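PDB 4UJ7: surface layer protein from Geobacillus stearothermophilus, which probably self-assembles into the crystalline surface layer of the cell, this calcium-binding fragment comprising its domains 5 and 6. Local coordinates for residues Ala33-Thr38 with Val77-Val82. Sequence-based numbering, arbitrary orientation.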
# COMPACT_ATOMS: atom_id res chain seq x y z
N ALA A 33 -6.27 -0.23 7.50
CA ALA A 33 -5.56 -1.15 6.62
C ALA A 33 -5.88 -0.81 5.16
O ALA A 33 -6.92 -0.21 4.87
CB ALA A 33 -5.94 -2.59 6.95
N THR A 34 -4.99 -1.16 4.24
CA THR A 34 -5.24 -0.88 2.83
C THR A 34 -5.17 -2.14 1.99
O THR A 34 -4.55 -3.15 2.39
CB THR A 34 -4.27 0.17 2.22
OG1 THR A 34 -2.96 -0.38 2.08
CG2 THR A 34 -4.18 1.42 3.11
N PHE A 35 -5.83 -2.10 0.83
CA PHE A 35 -5.65 -3.12 -0.19
C PHE A 35 -5.83 -2.50 -1.57
O PHE A 35 -6.31 -1.37 -1.69
CB PHE A 35 -6.56 -4.34 0.03
CG PHE A 35 -8.04 -4.06 -0.09
CD1 PHE A 35 -8.68 -4.17 -1.32
CD2 PHE A 35 -8.80 -3.76 1.03
CE1 PHE A 35 -10.05 -3.95 -1.44
CE2 PHE A 35 -10.18 -3.53 0.92
CZ PHE A 35 -10.80 -3.62 -0.32
N LYS A 36 -5.44 -3.23 -2.61
CA LYS A 36 -5.45 -2.72 -3.96
C LYS A 36 -6.48 -3.36 -4.84
O LYS A 36 -6.71 -4.56 -4.77
CB LYS A 36 -4.08 -2.86 -4.60
CG LYS A 36 -3.09 -1.84 -4.05
CD LYS A 36 -1.71 -2.08 -4.62
CE LYS A 36 -0.78 -0.97 -4.16
NZ LYS A 36 0.61 -1.36 -4.49
N VAL A 37 -7.10 -2.52 -5.66
CA VAL A 37 -8.06 -2.94 -6.67
C VAL A 37 -7.43 -2.71 -8.03
O VAL A 37 -6.82 -1.66 -8.27
CB VAL A 37 -9.36 -2.10 -6.55
CG1 VAL A 37 -10.18 -2.15 -7.84
CG2 VAL A 37 -10.15 -2.57 -5.34
N THR A 38 -7.60 -3.68 -8.93
CA THR A 38 -7.21 -3.50 -10.34
C THR A 38 -8.35 -3.97 -11.25
O THR A 38 -8.74 -5.12 -11.20
CB THR A 38 -5.92 -4.23 -10.74
OG1 THR A 38 -4.87 -3.95 -9.80
CG2 THR A 38 -5.45 -3.77 -12.12
N VAL A 77 -7.83 1.01 -1.69
CA VAL A 77 -8.98 1.11 -0.78
C VAL A 77 -8.44 1.14 0.65
O VAL A 77 -7.58 0.32 1.03
CB VAL A 77 -9.96 -0.07 -0.97
CG1 VAL A 77 -11.07 -0.03 0.07
CG2 VAL A 77 -10.51 -0.10 -2.38
N THR A 78 -8.94 2.08 1.45
CA THR A 78 -8.56 2.18 2.87
C THR A 78 -9.74 1.84 3.76
O THR A 78 -10.83 2.37 3.57
CB THR A 78 -8.07 3.61 3.21
OG1 THR A 78 -6.88 3.85 2.46
CG2 THR A 78 -7.78 3.75 4.71
N VAL A 79 -9.53 0.93 4.72
CA VAL A 79 -10.55 0.53 5.67
C VAL A 79 -10.16 0.98 7.08
O VAL A 79 -9.06 0.71 7.55
CB VAL A 79 -10.80 -1.02 5.63
CG1 VAL A 79 -11.82 -1.45 6.68
CG2 VAL A 79 -11.17 -1.49 4.22
N ASN A 80 -11.08 1.69 7.75
CA ASN A 80 -10.87 2.18 9.11
C ASN A 80 -11.66 1.36 10.10
O ASN A 80 -12.89 1.26 9.98
CB ASN A 80 -11.30 3.66 9.18
CG ASN A 80 -10.61 4.52 8.11
OD1 ASN A 80 -9.40 4.75 8.17
ND2 ASN A 80 -11.39 5.01 7.13
N GLY A 81 -10.96 0.73 11.04
CA GLY A 81 -11.62 -0.07 12.09
C GLY A 81 -12.20 0.84 13.16
O GLY A 81 -11.46 1.52 13.88
N VAL A 82 -13.53 0.90 13.22
CA VAL A 82 -14.23 1.82 14.14
C VAL A 82 -14.67 1.12 15.43
O VAL A 82 -14.42 1.65 16.52
CB VAL A 82 -15.44 2.49 13.43
CG1 VAL A 82 -16.28 3.29 14.43
CG2 VAL A 82 -14.96 3.39 12.29
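One face of the F35 ring is covered by V77, whose CB stands 3.9 Å from the ring centroid and 18° off the normal, a CH-pi contact displaced toward the rim. V77 CG1 approaches F35 CZ to 3.6 Å, while V79 CG2 meets the ring at its edge, 4.0 Å from F35 CE2. With chi1 at 65°, F35 CG sits between its own backbone N and carbonyl carbon, which swings the ring alongside V77. V37 CG2 reaches V77 CG2 obliquely at 3.9 Å. I91 and I89 of strand 85-93 and V25 pack on this same apolar side, placing it in the core between the two sheets of the first Big2 (immunoglobulin-like) domain of this fragment. Replacing F35 by alanine is likely to uncover V77 CB and CG1 and to deprive V79 CG2 of the ring edge it meets. A33-V79 and F35-V77 are hydrogen-bonded antiparallel pairs with two backbone bonds each, V79 N to A33 O nearly straight (178° at the hydrogen). Between them, in the non-hydrogen-bonded pair T34-T78, T34 CG2 lies beside T78 OG1, 3.7 Å away on the opposite face. The chemistry is thus divided: hydrogen bonds satisfy the polar backbone of buried A33, F35, V77 and V79, while their apolar side chains build the core.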